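Long-range contacts in putative Xylose isomerase (Rhodospirillum rubrum, PDB 3QXB), which binds iron and manganese ions in a TIM barrel of the xylose isomerase-like family and may act as an isomerase: residues Ile240-Gln246 with Gln281-Ile287; Lys21-Cys27 with Leu49-Thr55; Val177-Pro181 with Asp213-Ala217; Ile86-Gly91 with Val128-Pro134. One frame throughout, in Å; residues are numbered along the deposited sequence.

Interaction 1: residues Ile240-Gln246 with Gln281-Ile287. With FE (Fe (III) ion), chain E.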
loop_
_atom_site.group_PDB
_atom_site.type_symbol
_atom_site.label_atom_id
_atom_site.label_comp_id
_atom_site.label_asym_id
_atom_site.label_seq_id
_atom_site.Cartn_x
_atom_site.Cartn_y
_atom_site.Cartn_z
ATOM N N ILE A 240 -4.598 18.707 18.616
ATOM C CA ILE A 240 -3.973 17.391 18.463
ATOM C C ILE A 240 -4.666 16.446 19.440
ATOM O O ILE A 240 -4.482 16.565 20.655
ATOM C CB ILE A 240 -2.458 17.460 18.732
ATOM C CG1 ILE A 240 -1.745 18.360 17.708
ATOM C CG2 ILE A 240 -1.851 16.101 18.717
ATOM C CD1 ILE A 240 -0.285 18.774 18.140
ATOM N N ALA A 241 -5.502 15.547 18.922
ATOM C CA ALA A 241 -6.357 14.685 19.765
ATOM C C ALA A 241 -5.818 13.261 19.900
ATOM O O ALA A 241 -6.281 12.499 20.746
ATOM C CB ALA A 241 -7.764 14.636 19.210
ATOM N N ALA A 242 -4.872 12.901 19.055
ATOM C CA ALA A 242 -4.234 11.571 19.086
ATOM C C ALA A 242 -2.900 11.594 18.315
ATOM O O ALA A 242 -2.633 12.517 17.536
ATOM C CB ALA A 242 -5.192 10.482 18.539
ATOM N N TYR A 243 -2.071 10.578 18.544
ATOM C CA TYR A 243 -0.756 10.483 17.925
ATOM C C TYR A 243 -0.490 9.101 17.333
ATOM O O TYR A 243 -1.082 8.105 17.762
ATOM C CB TYR A 243 0.316 10.740 18.960
ATOM C CG TYR A 243 0.255 12.082 19.643
ATOM C CD1 TYR A 243 -0.600 12.296 20.693
ATOM C CD2 TYR A 243 1.102 13.128 19.270
ATOM C CE1 TYR A 243 -0.652 13.540 21.330
ATOM C CE2 TYR A 243 1.050 14.363 19.899
ATOM C CZ TYR A 243 0.162 14.566 20.934
ATOM O OH TYR A 243 0.080 15.779 21.634
ATOM N N HIS A 244 0.429 9.054 16.360
ATOM C CA HIS A 244 1.099 7.817 16.002
ATOM C C HIS A 244 2.514 7.939 16.537
ATOM O O HIS A 244 3.168 8.991 16.379
ATOM C CB HIS A 244 1.172 7.593 14.504
ATOM C CG HIS A 244 -0.137 7.238 13.890
ATOM N ND1 HIS A 244 -0.391 7.384 12.541
ATOM C CD2 HIS A 244 -1.261 6.730 14.443
ATOM C CE1 HIS A 244 -1.641 7.015 12.306
ATOM N NE2 HIS A 244 -2.189 6.620 13.442
ATOM N N ILE A 245 2.980 6.878 17.163
ATOM C CA ILE A 245 4.352 6.820 17.630
ATOM C C ILE A 245 5.077 5.726 16.834
ATOM O O ILE A 245 4.505 4.707 16.506
ATOM C CB ILE A 245 4.446 6.623 19.166
ATOM C CG1 ILE A 245 3.815 5.312 19.633
ATOM C CG2 ILE A 245 3.842 7.856 19.951
ATOM C CD1 ILE A 245 4.089 5.006 21.131
ATOM N N GLN A 246 6.360 5.963 16.566
ATOM C CA GLN A 246 7.246 5.036 15.866
ATOM C C GLN A 246 8.673 5.438 16.192
ATOM O O GLN A 246 8.920 6.537 16.701
ATOM C CB GLN A 246 7.062 5.140 14.358
ATOM C CG GLN A 246 6.878 6.606 13.890
ATOM C CD GLN A 246 7.350 6.824 12.468
ATOM O OE1 GLN A 246 8.489 6.467 12.117
ATOM N NE2 GLN A 246 6.504 7.437 11.646
ATOM N N GLN A 281 -5.114 11.547 24.872
ATOM C CA GLN A 281 -4.619 11.634 23.486
ATOM C C GLN A 281 -3.667 10.496 23.156
ATOM O O GLN A 281 -2.451 10.658 23.149
ATOM C CB GLN A 281 -3.973 12.989 23.234
ATOM C CG GLN A 281 -4.897 14.129 23.524
ATOM C CD GLN A 281 -4.764 14.637 24.951
ATOM O OE1 GLN A 281 -4.348 13.900 25.851
ATOM N NE2 GLN A 281 -5.110 15.897 25.155
ATOM N N THR A 282 -4.263 9.348 22.826
ATOM C CA THR A 282 -3.559 8.055 22.729
ATOM C C THR A 282 -2.330 8.109 21.817
ATOM O O THR A 282 -2.359 8.665 20.722
ATOM C CB THR A 282 -4.539 6.948 22.253
ATOM O OG1 THR A 282 -5.759 7.082 22.990
ATOM C CG2 THR A 282 -3.960 5.511 22.466
ATOM N N PHE A 283 -1.238 7.559 22.317
ATOM C CA PHE A 283 -0.035 7.343 21.548
ATOM C C PHE A 283 -0.193 5.930 20.949
ATOM O O PHE A 283 0.117 4.907 21.614
ATOM C CB PHE A 283 1.183 7.356 22.458
ATOM C CG PHE A 283 1.729 8.716 22.836
ATOM C CD1 PHE A 283 1.052 9.918 22.625
ATOM C CD2 PHE A 283 2.953 8.778 23.487
ATOM C CE1 PHE A 283 1.594 11.136 23.039
ATOM C CE2 PHE A 283 3.508 9.985 23.887
ATOM C CZ PHE A 283 2.848 11.169 23.672
ATOM N N PHE A 284 -0.695 5.859 19.712
ATOM C CA PHE A 284 -0.815 4.609 18.988
ATOM C C PHE A 284 0.500 4.240 18.287
ATOM O O PHE A 284 0.966 4.978 17.414
ATOM C CB PHE A 284 -1.898 4.702 17.897
ATOM C CG PHE A 284 -3.304 4.917 18.404
ATOM C CD1 PHE A 284 -4.027 3.896 18.980
ATOM C CD2 PHE A 284 -3.915 6.139 18.273
ATOM C CE1 PHE A 284 -5.348 4.109 19.399
ATOM C CE2 PHE A 284 -5.235 6.336 18.677
ATOM C CZ PHE A 284 -5.932 5.326 19.225
ATOM N N ALA A 285 1.056 3.087 18.636
ATOM C CA ALA A 285 2.228 2.577 17.964
ATOM C C ALA A 285 1.801 2.197 16.572
ATOM O O ALA A 285 0.863 1.420 16.433
ATOM C CB ALA A 285 2.789 1.351 18.660
ATOM N N GLU A 286 2.503 2.750 15.588
ATOM C CA GLU A 286 2.277 2.485 14.180
ATOM C C GLU A 286 3.581 2.012 13.556
ATOM O O GLU A 286 4.387 2.809 13.043
ATOM C CB GLU A 286 1.723 3.700 13.430
ATOM C CG GLU A 286 1.268 3.316 12.028
ATOM C CD GLU A 286 0.931 4.492 11.128
ATOM O OE1 GLU A 286 1.452 5.584 11.315
ATOM O OE2 GLU A 286 0.129 4.292 10.201
ATOM N N ILE A 287 3.752 0.693 13.621
ATOM C CA ILE A 287 5.003 0.032 13.293
ATOM C C ILE A 287 4.748 -0.758 12.024
ATOM O O ILE A 287 3.770 -1.520 11.935
ATOM C CB ILE A 287 5.529 -0.913 14.432
ATOM C CG1 ILE A 287 5.460 -0.236 15.820
ATOM C CG2 ILE A 287 6.956 -1.415 14.080
ATOM C CD1 ILE A 287 6.233 1.052 15.948
HETATM FE FE FE E . 0.989 7.563 10.776
HETATM O O HOH W 1 -6.349 17.454 22.976
HETATM O O HOH W 2 1.925 7.089 8.706
HETATM O O HOH W 3 -0.771 6.762 9.571
#
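Y243, H244 and I245 pair in parallel with F283, F284 and A285, the strand axes 4.4 Å apart at their closest. Y243 N donates to T282 O, and Y243 O accepts from F284 N. I245 N then donates to F284 O at 2.8 Å, and I245 O takes the N-H of E286. Y243, I245 and F283 share one face of the sheet. The F283 edge meets the Y243 face in a T-shaped stack, F283 CE1 lying 3.4 Å from Y243 CD1. I245 CG2 leans on F283 CG at 3.7 Å. With Y243 cut back to alanine, the F283 edge is likely to lose the ring face it packs on. H244 and F284 project on the other face. H244 binds the iron through ND1 at 2.2 Å. E286 reaches the same ion through OE1 at 2.1 Å. Its CG lies opposite the backbone N (chi1 -170°) and the side chain runs straight on, which carries the carboxylate to the metal. H244 NE2 is held by Q53. The Y243 and F283 rings lie against F272 of helix 266-275, and Y243 also meets helix 229-236. Strand 208-213 borders 240-245, and strand 22-25 borders 283-285 in the closed barrel.

Interaction 2: residues Lys21-Cys27 with Leu49-Thr55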
loop_
_atom_site.group_PDB
_atom_site.type_symbol
_atom_site.label_atom_id
_atom_site.label_comp_id
_atom_site.label_asym_id
_atom_site.label_seq_id
_atom_site.Cartn_x
_atom_site.Cartn_y
_atom_site.Cartn_z
ATOM N N LYS A 21 -0.508 7.028 27.731
ATOM C CA LYS A 21 -1.604 6.217 27.254
ATOM C C LYS A 21 -1.131 5.614 25.942
ATOM O O LYS A 21 -1.070 6.278 24.913
ATOM C CB LYS A 21 -2.889 7.040 27.054
ATOM C CG LYS A 21 -4.110 6.205 26.595
ATOM C CD LYS A 21 -5.292 7.112 26.370
ATOM C CE LYS A 21 -6.521 6.416 25.845
ATOM N NZ LYS A 21 -7.483 7.406 25.274
ATOM N N LEU A 22 -0.767 4.348 26.013
ATOM C CA LEU A 22 -0.298 3.639 24.856
ATOM C C LEU A 22 -1.455 2.909 24.208
ATOM O O LEU A 22 -2.347 2.384 24.904
ATOM C CB LEU A 22 0.762 2.612 25.247
ATOM C CG LEU A 22 2.051 3.137 25.855
ATOM C CD1 LEU A 22 2.866 1.932 26.362
ATOM C CD2 LEU A 22 2.830 3.992 24.850
ATOM N N GLY A 23 -1.417 2.869 22.875
ATOM C CA GLY A 23 -2.344 2.089 22.108
ATOM C C GLY A 23 -1.615 1.428 20.923
ATOM O O GLY A 23 -0.415 1.654 20.716
ATOM N N VAL A 24 -2.315 0.605 20.147
ATOM C CA VAL A 24 -1.720 0.067 18.926
ATOM C C VAL A 24 -2.589 0.232 17.683
ATOM O O VAL A 24 -3.779 -0.003 17.711
ATOM C CB VAL A 24 -1.280 -1.419 19.153
ATOM C CG1 VAL A 24 -2.491 -2.340 19.477
ATOM C CG2 VAL A 24 -0.469 -1.919 17.966
ATOM N N ASN A 25 -1.977 0.651 16.577
ATOM C CA ASN A 25 -2.613 0.600 15.285
ATOM C C ASN A 25 -2.341 -0.804 14.725
ATOM O O ASN A 25 -1.225 -1.315 14.749
ATOM C CB ASN A 25 -2.078 1.721 14.379
ATOM C CG ASN A 25 -2.614 1.649 12.979
ATOM O OD1 ASN A 25 -2.413 0.670 12.305
ATOM N ND2 ASN A 25 -3.337 2.690 12.538
ATOM N N LEU A 26 -3.391 -1.413 14.205
ATOM C CA LEU A 26 -3.355 -2.802 13.738
ATOM C C LEU A 26 -2.576 -3.019 12.453
ATOM O O LEU A 26 -2.496 -4.168 11.969
ATOM C CB LEU A 26 -4.789 -3.335 13.621
ATOM C CG LEU A 26 -5.522 -3.392 14.967
ATOM C CD1 LEU A 26 -6.922 -3.927 14.797
ATOM C CD2 LEU A 26 -4.761 -4.226 15.975
ATOM N N CYS A 27 -1.955 -1.968 11.909
ATOM C CA CYS A 27 -1.089 -2.113 10.704
ATOM C C CYS A 27 -0.045 -3.235 10.823
ATOM O O CYS A 27 0.313 -3.868 9.832
ATOM C CB CYS A 27 -0.364 -0.808 10.378
ATOM S SG CYS A 27 0.651 -0.220 11.721
ATOM N N LEU A 49 -2.150 -4.602 25.802
ATOM C CA LEU A 49 -2.680 -3.241 25.557
ATOM C C LEU A 49 -4.209 -3.241 25.510
ATOM O O LEU A 49 -4.862 -4.279 25.406
ATOM C CB LEU A 49 -2.117 -2.691 24.233
ATOM C CG LEU A 49 -0.618 -2.405 24.258
ATOM C CD1 LEU A 49 -0.110 -2.081 22.861
ATOM C CD2 LEU A 49 -0.350 -1.245 25.202
ATOM N N GLU A 50 -4.769 -2.056 25.592
ATOM C CA GLU A 50 -6.220 -1.896 25.700
ATOM C C GLU A 50 -6.783 -0.997 24.597
ATOM O O GLU A 50 -7.836 -1.286 23.995
ATOM C CB GLU A 50 -6.470 -1.315 27.096
ATOM C CG GLU A 50 -7.876 -1.026 27.382
ATOM C CD GLU A 50 -8.073 -0.457 28.777
ATOM O OE1 GLU A 50 -7.088 -0.413 29.577
ATOM O OE2 GLU A 50 -9.227 -0.068 29.022
ATOM N N TYR A 51 -6.025 0.026 24.235
ATOM C CA TYR A 51 -6.435 0.981 23.204
ATOM C C TYR A 51 -5.922 0.636 21.797
ATOM O O TYR A 51 -4.724 0.438 21.558
ATOM C CB TYR A 51 -6.069 2.380 23.630
ATOM C CG TYR A 51 -6.618 2.668 25.021
ATOM C CD1 TYR A 51 -7.969 2.894 25.226
ATOM C CD2 TYR A 51 -5.790 2.663 26.136
ATOM C CE1 TYR A 51 -8.489 3.147 26.525
ATOM C CE2 TYR A 51 -6.298 2.908 27.422
ATOM C CZ TYR A 51 -7.648 3.150 27.600
ATOM O OH TYR A 51 -8.134 3.402 28.870
ATOM N N VAL A 52 -6.866 0.582 20.869
ATOM C CA VAL A 52 -6.610 0.093 19.550
ATOM C C VAL A 52 -7.086 1.082 18.477
ATOM O O VAL A 52 -8.135 1.700 18.625
ATOM C CB VAL A 52 -7.359 -1.215 19.367
ATOM C CG1 VAL A 52 -7.228 -1.707 17.941
ATOM C CG2 VAL A 52 -6.903 -2.288 20.410
ATOM N N GLN A 53 -6.307 1.228 17.411
ATOM C CA GLN A 53 -6.750 1.922 16.204
ATOM C C GLN A 53 -6.797 0.900 15.099
ATOM O O GLN A 53 -5.766 0.274 14.753
ATOM C CB GLN A 53 -5.834 3.086 15.835
ATOM C CG GLN A 53 -6.341 3.941 14.768
ATOM C CD GLN A 53 -5.533 5.194 14.589
ATOM O OE1 GLN A 53 -4.357 5.149 14.195
ATOM N NE2 GLN A 53 -6.172 6.351 14.871
ATOM N N TYR A 54 -7.997 0.700 14.569
ATOM C CA TYR A 54 -8.230 -0.296 13.546
ATOM C C TYR A 54 -7.823 0.319 12.224
ATOM O O TYR A 54 -8.061 1.494 12.018
ATOM C CB TYR A 54 -9.702 -0.650 13.559
ATOM C CG TYR A 54 -10.171 -1.676 12.535
ATOM C CD1 TYR A 54 -10.122 -3.048 12.804
ATOM C CD2 TYR A 54 -10.722 -1.272 11.342
ATOM C CE1 TYR A 54 -10.578 -3.992 11.867
ATOM C CE2 TYR A 54 -11.208 -2.199 10.443
ATOM C CZ TYR A 54 -11.124 -3.555 10.700
ATOM O OH TYR A 54 -11.607 -4.457 9.720
ATOM N N THR A 55 -7.178 -0.447 11.344
ATOM C CA THR A 55 -6.697 0.094 10.060
ATOM C C THR A 55 -7.632 -0.307 8.881
ATOM O O THR A 55 -8.111 -1.444 8.812
ATOM C CB THR A 55 -5.240 -0.371 9.752
ATOM O OG1 THR A 55 -4.801 0.144 8.483
ATOM C CG2 THR A 55 -5.103 -1.917 9.729
HETATM O O HOH W 4 -3.396 0.256 25.846
HETATM O O HOH W 5 -3.806 2.590 9.665
#
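K21 runs extended from its first torsion (chi1 -178°), laying its CE over the centre of the Y51 ring, 3.6 Å from the centroid. NZ follows over the same face in a cation-pi contact and forms a salt bridge with E87. N25 has its CG swung away from the backbone N (chi1 175°), bringing ND2 to Q53 OE1 at 3.1 Å. The amide planes stand 84° apart. N25 OD1 accepts from C27 N at 2.7 Å, an Asx turn at the end of the strand. A leucine in place of N25 would probably leave C27 N without its acceptor and Q53 OE1 with H244 as its remaining donor. The parallel backbones bond V24 N to Y51 O, Q53 N to V24 O and L26 N to Q53 O. L26 CG packs on V52 CG1 at 3.8 Å, and L49 CD1 on V24 CB. Helix 36-46 covers V24, L26 and V52, completing a beta-alpha-beta unit. Helix 295-310 covers L22 and L49, and strands 283-285 and 85-90 flank the pair.

Interaction 3: residues Val177-Pro181 with Asp213-Ala217. With FE (Fe (III) ion), chain E; MN (manganese (II) ion), chain G.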
loop_
_atom_site.group_PDB
_atom_site.type_symbol
_atom_site.label_atom_id
_atom_site.label_comp_id
_atom_site.label_asym_id
_atom_site.label_seq_id
_atom_site.Cartn_x
_atom_site.Cartn_y
_atom_site.Cartn_z
ATOM N N VAL A 177 -7.361 14.291 10.695
ATOM C CA VAL A 177 -6.469 14.512 9.571
ATOM C C VAL A 177 -5.058 14.278 10.068
ATOM O O VAL A 177 -4.669 14.833 11.088
ATOM C CB VAL A 177 -6.569 15.959 9.021
ATOM C CG1 VAL A 177 -5.528 16.174 7.908
ATOM C CG2 VAL A 177 -7.969 16.214 8.525
ATOM N N GLU A 178 -4.271 13.484 9.337
ATOM C CA GLU A 178 -2.881 13.233 9.703
ATOM C C GLU A 178 -1.946 14.008 8.809
ATOM O O GLU A 178 -1.857 13.693 7.610
ATOM C CB GLU A 178 -2.542 11.722 9.565
ATOM C CG GLU A 178 -1.079 11.412 9.664
ATOM C CD GLU A 178 -0.774 9.916 9.716
ATOM O OE1 GLU A 178 -1.564 9.107 9.194
ATOM O OE2 GLU A 178 0.290 9.555 10.247
ATOM N N PRO A 179 -1.232 15.005 9.358
ATOM C CA PRO A 179 -0.265 15.673 8.520
ATOM C C PRO A 179 0.900 14.761 8.099
ATOM O O PRO A 179 1.221 13.766 8.782
ATOM C CB PRO A 179 0.244 16.829 9.411
ATOM C CG PRO A 179 -0.895 17.103 10.323
ATOM C CD PRO A 179 -1.413 15.729 10.639
ATOM N N VAL A 180 1.513 15.116 6.978
ATOM C CA VAL A 180 2.500 14.276 6.331
ATOM C C VAL A 180 3.760 15.051 5.900
ATOM O O VAL A 180 3.663 16.251 5.581
ATOM C CB VAL A 180 1.905 13.632 5.073
ATOM C CG1 VAL A 180 0.844 12.611 5.473
ATOM C CG2 VAL A 180 1.318 14.725 4.201
ATOM N N PRO A 181 4.912 14.340 5.809
ATOM C CA PRO A 181 6.227 14.971 5.577
ATOM C C PRO A 181 6.558 15.132 4.099
ATOM O O PRO A 181 7.681 14.837 3.683
ATOM C CB PRO A 181 7.211 13.985 6.248
ATOM C CG PRO A 181 6.579 12.628 6.056
ATOM C CD PRO A 181 5.057 12.898 6.147
ATOM N N ASP A 213 1.814 12.207 13.702
ATOM C CA ASP A 213 2.675 11.051 13.714
ATOM C C ASP A 213 4.087 11.553 13.987
ATOM O O ASP A 213 4.590 12.419 13.272
ATOM C CB ASP A 213 2.605 10.366 12.356
ATOM C CG ASP A 213 3.394 9.085 12.316
ATOM O OD1 ASP A 213 4.466 9.044 12.958
ATOM O OD2 ASP A 213 2.923 8.145 11.648
ATOM N N TRP A 214 4.703 11.051 15.046
ATOM C CA TRP A 214 5.998 11.571 15.495
ATOM C C TRP A 214 7.055 11.478 14.369
ATOM O O TRP A 214 7.909 12.350 14.235
ATOM C CB TRP A 214 6.479 10.816 16.744
ATOM C CG TRP A 214 5.929 11.331 18.026
ATOM C CD1 TRP A 214 4.639 11.274 18.444
ATOM C CD2 TRP A 214 6.668 11.969 19.075
ATOM N NE1 TRP A 214 4.520 11.835 19.685
ATOM C CE2 TRP A 214 5.751 12.274 20.100
ATOM C CE3 TRP A 214 8.023 12.280 19.261
ATOM C CZ2 TRP A 214 6.130 12.912 21.287
ATOM C CZ3 TRP A 214 8.410 12.938 20.466
ATOM C CH2 TRP A 214 7.461 13.226 21.454
ATOM N N GLY A 215 6.961 10.464 13.530
ATOM C CA GLY A 215 7.912 10.296 12.430
ATOM C C GLY A 215 7.727 11.315 11.313
ATOM O O GLY A 215 8.668 11.614 10.574
ATOM N N HIS A 216 6.514 11.826 11.170
ATOM C CA HIS A 216 6.217 12.833 10.177
ATOM C C HIS A 216 6.691 14.216 10.661
ATOM O O HIS A 216 7.295 14.949 9.901
ATOM C CB HIS A 216 4.739 12.886 9.930
ATOM C CG HIS A 216 4.173 11.634 9.344
ATOM N ND1 HIS A 216 2.859 11.549 8.942
ATOM C CD2 HIS A 216 4.741 10.430 9.058
ATOM C CE1 HIS A 216 2.635 10.334 8.455
ATOM N NE2 HIS A 216 3.765 9.643 8.500
ATOM N N ALA A 217 6.423 14.545 11.912
ATOM C CA ALA A 217 6.866 15.821 12.481
ATOM C C ALA A 217 8.393 15.894 12.546
ATOM O O ALA A 217 8.985 16.971 12.393
ATOM C CB ALA A 217 6.268 16.026 13.879
HETATM FE FE FE E . 0.989 7.563 10.776
HETATM MN MN MN G . 4.106 7.542 8.071
HETATM O O HOH W 6 1.578 13.897 11.387
HETATM O O HOH W 2 1.925 7.089 8.706
HETATM O O HOH W 3 -0.771 6.762 9.571
HETATM O O HOH W 7 3.592 6.133 6.157
#
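H216 meets E178, P179 and P181 at the metal end of the TIM barrel, where two metal sites, each modelled with iron and manganese, lie side by side. Its CB lies 3.8 Å from P181 CD. The next atom, CG, is closer to that carbon, at 3.5 Å. P181 CD sits over one ring face in a CH-pi contact, and D213 CB lies over the opposite face. ND1 donates to P179 O at 2.8 Å, with the acceptor close to the ring plane. CE1 comes 3.1 Å from E178 OE2. At the tip, NE2 binds the manganese. The P179 carbonyl is thus a second-shell group: it fixes the turn of the ring and leaves NE2 for the metal. It also accepts from a water that in turn takes the N-H of D213.

E178 OE2 and D213 OD2 both bind the iron. H244 and E286 complete the protein ligands of that ion. D253 and H255 join H216 at the manganese. One water touches both ions and bridges them. The carboxylate of D213 also works as an N-cap. Its CG is turned away from the backbone N (chi1 -176°). This leaves OD1 beside the start of helix 214-217, while OD2 goes to the metal. Q246 NE2 is a further partner of OD1. The capping bond runs from G215 N to D213 OD1 at 2.9 Å.

Interaction 4: residues Ile86-Gly91 with Val128-Pro134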
loop_
_atom_site.group_PDB
_atom_site.type_symbol
_atom_site.label_atom_id
_atom_site.label_comp_id
_atom_site.label_asym_id
_atom_site.label_seq_id
_atom_site.Cartn_x
_atom_site.Cartn_y
_atom_site.Cartn_z
ATOM N N ILE A 86 -11.568 -0.146 20.656
ATOM C CA ILE A 86 -11.256 0.449 19.357
ATOM C C ILE A 86 -11.745 1.919 19.328
ATOM O O ILE A 86 -12.957 2.204 19.201
ATOM C CB ILE A 86 -11.834 -0.323 18.195
ATOM C CG1 ILE A 86 -11.360 -1.781 18.218
ATOM C CG2 ILE A 86 -11.435 0.381 16.830
ATOM C CD1 ILE A 86 -11.791 -2.577 17.000
ATOM N N GLU A 87 -10.786 2.818 19.578
ATOM C CA GLU A 87 -11.019 4.253 19.610
ATOM C C GLU A 87 -11.278 4.917 18.264
ATOM O O GLU A 87 -11.995 5.942 18.177
ATOM C CB GLU A 87 -9.825 4.932 20.326
ATOM C CG GLU A 87 -9.749 4.492 21.771
ATOM C CD GLU A 87 -8.709 5.259 22.594
ATOM O OE1 GLU A 87 -7.553 5.371 22.152
ATOM O OE2 GLU A 87 -9.085 5.740 23.675
ATOM N N SER A 88 -10.728 4.336 17.207
ATOM C CA SER A 88 -10.873 4.915 15.893
ATOM C C SER A 88 -10.450 3.908 14.881
ATOM O O SER A 88 -9.806 2.918 15.192
ATOM C CB SER A 88 -10.010 6.161 15.711
ATOM O OG SER A 88 -8.670 5.924 16.112
ATOM N N THR A 89 -10.857 4.170 13.655
ATOM C CA THR A 89 -10.400 3.476 12.483
ATOM C C THR A 89 -9.573 4.514 11.781
ATOM O O THR A 89 -9.694 5.719 12.055
ATOM C CB THR A 89 -11.544 3.001 11.517
ATOM O OG1 THR A 89 -12.317 4.118 11.067
ATOM C CG2 THR A 89 -12.451 1.934 12.175
ATOM N N PHE A 90 -8.684 4.060 10.907
ATOM C CA PHE A 90 -7.751 4.965 10.252
ATOM C C PHE A 90 -7.229 4.398 8.956
ATOM O O PHE A 90 -6.981 3.212 8.871
ATOM C CB PHE A 90 -6.569 5.272 11.161
ATOM C CG PHE A 90 -6.073 6.708 11.031
ATOM C CD1 PHE A 90 -6.652 7.703 11.783
ATOM C CD2 PHE A 90 -5.055 7.051 10.139
ATOM C CE1 PHE A 90 -6.275 9.017 11.639
ATOM C CE2 PHE A 90 -4.670 8.366 10.012
ATOM C CZ PHE A 90 -5.252 9.332 10.765
ATOM N N GLY A 91 -6.987 5.283 7.984
ATOM C CA GLY A 91 -6.330 4.937 6.709
ATOM C C GLY A 91 -4.984 4.278 6.881
ATOM O O GLY A 91 -4.216 4.584 7.829
ATOM N N VAL A 128 -17.644 2.322 16.205
ATOM C CA VAL A 128 -16.446 3.022 16.572
ATOM C C VAL A 128 -16.711 4.526 16.373
ATOM O O VAL A 128 -17.315 4.941 15.379
ATOM C CB VAL A 128 -15.262 2.509 15.726
ATOM C CG1 VAL A 128 -14.004 3.364 15.867
ATOM C CG2 VAL A 128 -14.995 1.077 16.079
ATOM N N PRO A 129 -16.247 5.353 17.309
ATOM C CA PRO A 129 -16.626 6.769 17.343
ATOM C C PRO A 129 -15.908 7.734 16.411
ATOM O O PRO A 129 -16.390 8.848 16.220
ATOM C CB PRO A 129 -16.365 7.177 18.797
ATOM C CG PRO A 129 -15.469 6.174 19.357
ATOM C CD PRO A 129 -15.510 4.928 18.503
ATOM N N ALA A 130 -14.809 7.323 15.794
ATOM C CA ALA A 130 -14.003 8.277 15.088
ATOM C C ALA A 130 -13.251 7.575 13.979
ATOM O O ALA A 130 -12.982 6.378 14.078
ATOM C CB ALA A 130 -13.024 8.988 16.079
ATOM N N THR A 131 -12.916 8.333 12.945
ATOM C CA THR A 131 -12.086 7.844 11.836
ATOM C C THR A 131 -11.275 9.011 11.302
ATOM O O THR A 131 -11.564 10.178 11.601
ATOM C CB THR A 131 -12.912 7.172 10.703
ATOM O OG1 THR A 131 -12.043 6.430 9.812
ATOM C CG2 THR A 131 -13.712 8.195 9.913
ATOM N N GLY A 132 -10.196 8.689 10.608
ATOM C CA GLY A 132 -9.371 9.701 9.995
ATOM C C GLY A 132 -8.396 9.150 8.955
ATOM O O GLY A 132 -8.302 7.921 8.732
HETATM N N MSE A 133 -7.681 10.067 8.322
HETATM C CA MSE A 133 -6.693 9.742 7.327
HETATM C C MSE A 133 -5.876 11.001 6.994
HETATM O O MSE A 133 -6.267 12.115 7.381
HETATM C CB MSE A 133 -7.384 9.212 6.054
HETATM C CG MSE A 133 -8.449 10.173 5.479
HETATM SE SE MSE A 133 -9.467 9.576 3.935
HETATM C CE MSE A 133 -8.136 9.921 2.612
ATOM N N PRO A 134 -4.760 10.826 6.276
ATOM C CA PRO A 134 -4.114 11.980 5.654
ATOM C C PRO A 134 -5.074 12.630 4.680
ATOM O O PRO A 134 -5.961 11.979 4.134
ATOM C CB PRO A 134 -2.902 11.386 4.925
ATOM C CG PRO A 134 -2.722 9.991 5.530
ATOM C CD PRO A 134 -4.040 9.562 6.038
#
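Strands 85-90 and 130-133 are parallel neighbours in the wall of the TIM barrel, and V128, T89 and F90 carry much of their contact. The axes of the two short strands are inclined at 34°. T89 N donates to A130 O at 3.1 Å. Further along, G91 N donates to G132 O. Between these two bonds, G132 N reaches T89 O only weakly.

T89 OG1 and T131 OG1 share a hydrogen bond of 2.6 Å. Each hydroxyl has a second partner, T123 for T89 and Y56 for T131, so the two buried groups form part of a longer polar chain. T89 OG1 stands between its backbone N and carbonyl carbon (chi1 59°), which turns the hydroxyl to T131.

At the start of the pair, V128 CG1 touches S88 CA at 3.5 Å. V128 CG2 packs against I86 CG2. Helix 106-125 backs this side, T123 touching V128 and T131.

F90 points into the barrel, and its ring lies flat over the backbone of G132 and M133. G132 has no side chain, and its CA lies 3.6 Å from F90 CE1. F90 also packs against E178 and stacks edge-to-face with H244, both iron ligands, so it lines the metal site. G132 O sits over the centre of the F90 ring, 3.3 Å above its plane, while M133 N lies 3.5 Å above, nearer the rim.

Interactions 1, 2 and 4 are strand pairs of one closed barrel, and interaction 3 joins a loop to a short helix at its metal end. Interactions 1 and 3 share the iron, two ligands from each, with centres about 10 Å apart. Q53 of interaction 2 joins two others: its OE1 lies 2.7 Å from H244 NE2 and its NE2 lies 2.8 Å from S88 OG. E87 of interaction 4 has a salt bridge from its OE2 to K21 NZ at 2.8 Å, and its OE1 meets T282 OG1. E178 N lies 3.1 Å from M133 O, linking interactions 3 and 4. Interactions 2 and 3 do not touch; their nearest atoms are about 7 Å apart.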